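Local coordinates for protein homoserine O-acetyltransferase (Bacillus anthracis str. 'Ames Ancestor', PDB 3I1I) that probably transfers an acetyl group from acetyl-CoA to the hydroxyl of homoserine, a step toward methionine, and has an alpha/beta-hydrolase fold, at residues I45-Y50 with Y86-T91; A150-S155 with R174-I179. All coordinates share one frame; numbering follows the deposited sequence.

Contact 1: I45-Y50 with Y86-T91; sequences ILICHY and YFVICT
Ile45 to Ile47 run parallel to Val88 to Cys90, and the short segment axes of strands 44-48 and 87-91 diverge by 28°. Ile45 uses both its polar backbone atoms: its N donates to Phe87 O (2.9 Å) and its O accepts from Ile89 N. Ile47 N then gives a nearly straight bond to Ile89 O (2.8 Å, 178° at the hydrogen). Beyond Ile47 the strands part, and a water takes over, accepting from His49 N and donating to Thr91 O. These are two neighbouring strands of the central sheet of the alpha/beta-hydrolase fold, where beta-branched Ile and Val suit an extended backbone and their apolar chains suit its buried faces. On the face of Ile45, Ile47, Val88 and Cys90, Ile47 CG1 meets Val88 CG1 at 3.6 Å. Ile45 has CG1 anti to its carbonyl carbon, and an extended chi2 (-177°) sends CD1 over one face of the Tyr86 ring, a CH-pi contact 3.7 Å from the centroid. On the other face, which helix 129-142 packs against, Leu46 CD1 lies 4.0 Å from Ile89 CB. The His49 ring turns its CD2 edge to Thr91 O (3.1 Å), while its ND1 donates to Tyr50 O in the ring plane.

Contact 2: A150-S155 with R174-I179; sequences AVMGPS and RMIGVI
The nucleophile elbow of the alpha/beta-hydrolase fold appears to lie here: strand 150-154 ends at Ser155, in a Gly-x-Ser-x-Gly pattern, just before helix 156-167. Ser155 has the strained backbone expected of an elbow nucleophile, with phi at +61°, and its OG is hydrogen-bonded to His351 NE2, consistent with a Ser-His-Asp triad completed by Asp318. Strand 174-178 lies alongside, almost exactly parallel at 7°. Val151 N donates to Arg174 O (3.0 Å), Val151 O accepts from Ile176 N, and Gly153 O accepts from Val178 N. Between them Gly153 N makes a weak bond to Ile176 O (3.4 Å). Glycine fits here, since a CB would be crowded by Pro154 CD. The alternation Val151, Gly153, Ser155 leaves Pro154 N turned to strand 44-48, so its lack of an N-H costs this pairing nothing; Ser155 N reaches Val178 O at 2.7 Å, tying the elbow to the next strand. Met152 (like Met175 a selenomethionine) and Ile176 run alongside each other in the same direction; a bend at chi3 (-57°) brings the Met152 methyl CE to 3.8 Å from Ile176 CD1. On the opposite face the Val151 and Met175 side chains cross, with Val151 CG1 3.7 Å from Met175 CG. Ile179 CG1 packs against the proline ring, 3.9 Å from Pro154 CB. Arg174 packs its CB on Ala150 CB, while its guanidinium group hydrogen-bonds to the backbone oxygens of His149 (NH1) and Arg371 (NH2). Helix 156-167 packs on Val151 and Met175, helix 362-370 on Ala150, Met152, Arg174 and Ile176, and strands 44-48 and 309-313 flank the pair.

How the contacts relate
After strands 10-18 and 24-34, the chain enters strand 44-48, makes a long excursion with very little regular structure, and returns at 87-91, where contact 1 closes that loop. Helix 129-142 follows before strand 150-154, so contact 2 opens only after contact 1 has closed: the two are in series. Contact 2 closes a shorter beta-alpha-beta crossover through helix 156-167. In space the sheet order is 87-91, 44-48, 150-154, 174-178, so strands 44-48 and 150-154 join the contacts directly. Leu46 N lies 2.9 Å from Ala150 O, and Cys48 N 2.8 Å from Met152 O, both probable hydrogen bonds; Ile47 CD1 also packs on Met152 CG.

Contact 1: I45-Y50 with Y86-T91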
loop_
_atom_site.group_PDB
_atom_site.type_symbol
_atom_site.label_atom_id
_atom_site.label_comp_id
_atom_site.label_asym_id
_atom_site.label_seq_id
_atom_site.Cartn_x
_atom_site.Cartn_y
_atom_site.Cartn_z
ATOM N N ILE A 45 -35.575 -5.492 -13.007
ATOM C CA ILE A 45 -34.311 -5.953 -12.437
ATOM C C ILE A 45 -33.429 -4.745 -12.201
ATOM O O ILE A 45 -33.166 -3.984 -13.124
ATOM C CB ILE A 45 -33.592 -6.923 -13.391
ATOM C CG1 ILE A 45 -34.482 -8.151 -13.654
ATOM C CG2 ILE A 45 -32.268 -7.324 -12.804
ATOM C CD1 ILE A 45 -33.871 -9.292 -14.551
ATOM N N LEU A 46 -32.995 -4.548 -10.970
ATOM C CA LEU A 46 -32.086 -3.462 -10.644
ATOM C C LEU A 46 -30.677 -4.023 -10.591
ATOM O O LEU A 46 -30.463 -5.019 -9.926
ATOM C CB LEU A 46 -32.468 -2.842 -9.288
ATOM C CG LEU A 46 -31.547 -1.737 -8.757
ATOM C CD1 LEU A 46 -31.450 -0.541 -9.728
ATOM C CD2 LEU A 46 -31.972 -1.321 -7.352
ATOM N N ILE A 47 -29.756 -3.413 -11.342
ATOM C CA ILE A 47 -28.330 -3.757 -11.397
ATOM C C ILE A 47 -27.568 -2.667 -10.646
ATOM O O ILE A 47 -27.804 -1.475 -10.839
ATOM C CB ILE A 47 -27.780 -3.711 -12.855
ATOM C CG1 ILE A 47 -28.559 -4.633 -13.796
ATOM C CG2 ILE A 47 -26.292 -4.104 -12.920
ATOM C CD1 ILE A 47 -28.526 -6.065 -13.456
ATOM N N CYS A 48 -26.632 -3.066 -9.801
ATOM C CA CYS A 48 -25.837 -2.123 -9.032
ATOM C C CYS A 48 -24.390 -2.226 -9.478
ATOM O O CYS A 48 -23.880 -3.339 -9.670
ATOM C CB CYS A 48 -25.923 -2.490 -7.581
ATOM S SG CYS A 48 -27.617 -2.583 -6.991
ATOM N N HIS A 49 -23.721 -1.083 -9.598
ATOM C CA HIS A 49 -22.371 -1.053 -10.144
ATOM C C HIS A 49 -21.235 -1.187 -9.118
ATOM O O HIS A 49 -21.430 -0.964 -7.928
ATOM C CB HIS A 49 -22.205 0.141 -11.094
ATOM C CG HIS A 49 -21.867 1.442 -10.440
ATOM N ND1 HIS A 49 -20.650 1.686 -9.841
ATOM C CD2 HIS A 49 -22.537 2.619 -10.418
ATOM C CE1 HIS A 49 -20.610 2.941 -9.425
ATOM N NE2 HIS A 49 -21.737 3.535 -9.780
ATOM N N TYR A 50 -20.069 -1.603 -9.595
ATOM C CA TYR A 50 -18.926 -1.864 -8.722
ATOM C C TYR A 50 -18.053 -0.601 -8.569
ATOM O O TYR A 50 -18.301 0.411 -9.219
ATOM C CB TYR A 50 -18.080 -3.081 -9.203
ATOM C CG TYR A 50 -17.520 -2.976 -10.592
ATOM C CD1 TYR A 50 -16.264 -2.419 -10.812
ATOM C CD2 TYR A 50 -18.258 -3.401 -11.701
ATOM C CE1 TYR A 50 -15.726 -2.294 -12.112
ATOM C CE2 TYR A 50 -17.745 -3.296 -12.996
ATOM C CZ TYR A 50 -16.467 -2.751 -13.181
ATOM O OH TYR A 50 -15.950 -2.647 -14.430
ATOM N N TYR A 86 -37.292 -8.262 -19.585
ATOM C CA TYR A 86 -37.152 -7.517 -18.340
ATOM C C TYR A 86 -36.897 -6.023 -18.586
ATOM O O TYR A 86 -36.316 -5.613 -19.604
ATOM C CB TYR A 86 -36.015 -8.111 -17.499
ATOM C CG TYR A 86 -36.309 -9.507 -17.024
ATOM C CD1 TYR A 86 -37.325 -9.724 -16.142
ATOM C CD2 TYR A 86 -35.574 -10.608 -17.467
ATOM C CE1 TYR A 86 -37.641 -10.972 -15.703
ATOM C CE2 TYR A 86 -35.883 -11.893 -17.023
ATOM C CZ TYR A 86 -36.922 -12.060 -16.133
ATOM O OH TYR A 86 -37.297 -13.292 -15.638
ATOM N N PHE A 87 -37.337 -5.215 -17.630
ATOM C CA PHE A 87 -37.015 -3.805 -17.621
ATOM C C PHE A 87 -35.843 -3.677 -16.655
ATOM O O PHE A 87 -35.998 -3.923 -15.457
ATOM C CB PHE A 87 -38.228 -3.020 -17.133
ATOM C CG PHE A 87 -38.007 -1.554 -17.070
ATOM C CD1 PHE A 87 -37.741 -0.841 -18.226
ATOM C CD2 PHE A 87 -38.062 -0.892 -15.880
ATOM C CE1 PHE A 87 -37.534 0.509 -18.192
ATOM C CE2 PHE A 87 -37.860 0.481 -15.824
ATOM C CZ PHE A 87 -37.595 1.184 -16.989
ATOM N N VAL A 88 -34.676 -3.290 -17.154
ATOM C CA VAL A 88 -33.459 -3.295 -16.347
ATOM C C VAL A 88 -33.034 -1.879 -16.008
ATOM O O VAL A 88 -33.008 -1.032 -16.891
ATOM C CB VAL A 88 -32.319 -4.012 -17.100
ATOM C CG1 VAL A 88 -30.990 -3.961 -16.299
ATOM C CG2 VAL A 88 -32.725 -5.445 -17.449
ATOM N N ILE A 89 -32.725 -1.615 -14.727
ATOM C CA ILE A 89 -32.291 -0.288 -14.280
ATOM C C ILE A 89 -30.902 -0.369 -13.645
ATOM O O ILE A 89 -30.556 -1.342 -12.983
ATOM C CB ILE A 89 -33.225 0.295 -13.177
ATOM C CG1 ILE A 89 -34.691 0.192 -13.594
ATOM C CG2 ILE A 89 -32.813 1.768 -12.808
ATOM C CD1 ILE A 89 -35.706 0.511 -12.453
ATOM N N CYS A 90 -30.112 0.678 -13.826
ATOM C CA CYS A 90 -28.832 0.790 -13.164
ATOM C C CYS A 90 -28.575 2.241 -12.879
ATOM O O CYS A 90 -28.860 3.080 -13.711
ATOM C CB CYS A 90 -27.759 0.246 -14.094
ATOM S SG CYS A 90 -26.139 0.113 -13.283
ATOM N N THR A 91 -27.987 2.524 -11.732
ATOM C CA THR A 91 -27.821 3.881 -11.234
ATOM C C THR A 91 -26.355 4.184 -10.893
ATOM O O THR A 91 -25.582 3.274 -10.613
ATOM C CB THR A 91 -28.673 4.073 -9.939
ATOM O OG1 THR A 91 -28.159 3.235 -8.902
ATOM C CG2 THR A 91 -30.163 3.720 -10.172
HETATM O O HOH W 1 -25.283 1.186 -8.819
#

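Contact 2: A150-S155 with R174-I179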
loop_
_atom_site.group_PDB
_atom_site.type_symbol
_atom_site.label_atom_id
_atom_site.label_comp_id
_atom_site.label_asym_id
_atom_site.label_seq_id
_atom_site.Cartn_x
_atom_site.Cartn_y
_atom_site.Cartn_z
ATOM N N ALA A 150 -35.685 -8.901 -9.480
ATOM C CA ALA A 150 -34.325 -9.209 -8.962
ATOM C C ALA A 150 -33.548 -7.936 -8.733
ATOM O O ALA A 150 -33.788 -6.920 -9.414
ATOM C CB ALA A 150 -33.499 -10.139 -9.934
ATOM N N VAL A 151 -32.636 -8.010 -7.768
ATOM C CA VAL A 151 -31.614 -7.017 -7.581
ATOM C C VAL A 151 -30.256 -7.758 -7.595
ATOM O O VAL A 151 -30.106 -8.835 -7.068
ATOM C CB VAL A 151 -31.794 -6.232 -6.271
ATOM C CG1 VAL A 151 -31.584 -7.145 -5.049
ATOM C CG2 VAL A 151 -30.838 -5.041 -6.236
HETATM N N MSE A 152 -29.267 -7.162 -8.215
HETATM C CA MSE A 152 -28.010 -7.852 -8.447
HETATM C C MSE A 152 -26.882 -6.916 -8.787
HETATM O O MSE A 152 -27.100 -5.784 -9.164
HETATM C CB MSE A 152 -28.169 -8.868 -9.554
HETATM C CG MSE A 152 -28.656 -8.290 -10.829
HETATM SE SE MSE A 152 -29.158 -9.773 -12.080
HETATM C CE MSE A 152 -27.367 -10.823 -12.173
ATOM N N GLY A 153 -25.678 -7.437 -8.621
ATOM C CA GLY A 153 -24.467 -6.720 -8.889
ATOM C C GLY A 153 -23.211 -7.494 -8.488
ATOM O O GLY A 153 -23.262 -8.458 -7.679
ATOM N N PRO A 154 -22.061 -7.091 -9.073
ATOM C CA PRO A 154 -20.787 -7.687 -8.686
ATOM C C PRO A 154 -20.110 -6.807 -7.682
ATOM O O PRO A 154 -20.187 -5.598 -7.806
ATOM C CB PRO A 154 -20.002 -7.703 -9.995
ATOM C CG PRO A 154 -20.440 -6.393 -10.682
ATOM C CD PRO A 154 -21.938 -6.263 -10.288
ATOM N N SER A 155 -19.499 -7.421 -6.675
ATOM C CA SER A 155 -18.574 -6.736 -5.736
ATOM C C SER A 155 -19.270 -5.610 -4.980
ATOM O O SER A 155 -20.269 -5.891 -4.342
ATOM C CB SER A 155 -17.320 -6.279 -6.455
ATOM O OG SER A 155 -16.325 -5.848 -5.536
ATOM N N ARG A 174 -35.728 -11.725 -5.651
ATOM C CA ARG A 174 -34.518 -12.460 -5.931
ATOM C C ARG A 174 -33.342 -11.560 -5.755
ATOM O O ARG A 174 -33.361 -10.423 -6.194
ATOM C CB ARG A 174 -34.524 -12.943 -7.356
ATOM C CG ARG A 174 -35.637 -13.889 -7.680
ATOM C CD ARG A 174 -35.647 -14.271 -9.169
ATOM N NE ARG A 174 -36.868 -14.971 -9.510
ATOM C CZ ARG A 174 -38.073 -14.399 -9.593
ATOM N NH1 ARG A 174 -38.249 -13.089 -9.397
ATOM N NH2 ARG A 174 -39.129 -15.151 -9.878
HETATM N N MSE A 175 -32.285 -12.073 -5.144
HETATM C CA MSE A 175 -31.038 -11.310 -5.054
HETATM C C MSE A 175 -29.879 -12.151 -5.587
HETATM O O MSE A 175 -29.752 -13.303 -5.233
HETATM C CB MSE A 175 -30.791 -10.888 -3.627
HETATM C CG MSE A 175 -29.629 -9.925 -3.482
HETATM SE SE MSE A 175 -27.974 -10.878 -3.081
HETATM C CE MSE A 175 -28.410 -11.307 -1.235
ATOM N N ILE A 176 -29.058 -11.590 -6.464
ATOM C CA ILE A 176 -27.904 -12.321 -6.990
ATOM C C ILE A 176 -26.689 -11.478 -6.655
ATOM O O ILE A 176 -26.574 -10.338 -7.088
ATOM C CB ILE A 176 -27.951 -12.513 -8.516
ATOM C CG1 ILE A 176 -29.242 -13.227 -8.949
ATOM C CG2 ILE A 176 -26.713 -13.291 -8.986
ATOM C CD1 ILE A 176 -29.319 -13.566 -10.457
ATOM N N GLY A 177 -25.794 -12.042 -5.872
ATOM C CA GLY A 177 -24.638 -11.334 -5.413
ATOM C C GLY A 177 -23.407 -11.993 -6.017
ATOM O O GLY A 177 -23.035 -13.135 -5.634
ATOM N N VAL A 178 -22.780 -11.285 -6.953
ATOM C CA VAL A 178 -21.609 -11.798 -7.666
ATOM C C VAL A 178 -20.299 -11.255 -7.078
ATOM O O VAL A 178 -20.182 -10.059 -6.768
ATOM C CB VAL A 178 -21.704 -11.451 -9.168
ATOM C CG1 VAL A 178 -20.545 -12.147 -9.956
ATOM C CG2 VAL A 178 -23.062 -11.865 -9.715
ATOM N N ILE A 179 -19.322 -12.138 -6.899
ATOM C CA ILE A 179 -17.983 -11.780 -6.311
ATOM C C ILE A 179 -18.068 -10.760 -5.178
ATOM O O ILE A 179 -17.454 -9.722 -5.225
ATOM C CB ILE A 179 -16.960 -11.348 -7.404
ATOM C CG1 ILE A 179 -17.493 -10.175 -8.271
ATOM C CG2 ILE A 179 -16.642 -12.545 -8.299
ATOM C CD1 ILE A 179 -16.402 -9.371 -8.936
#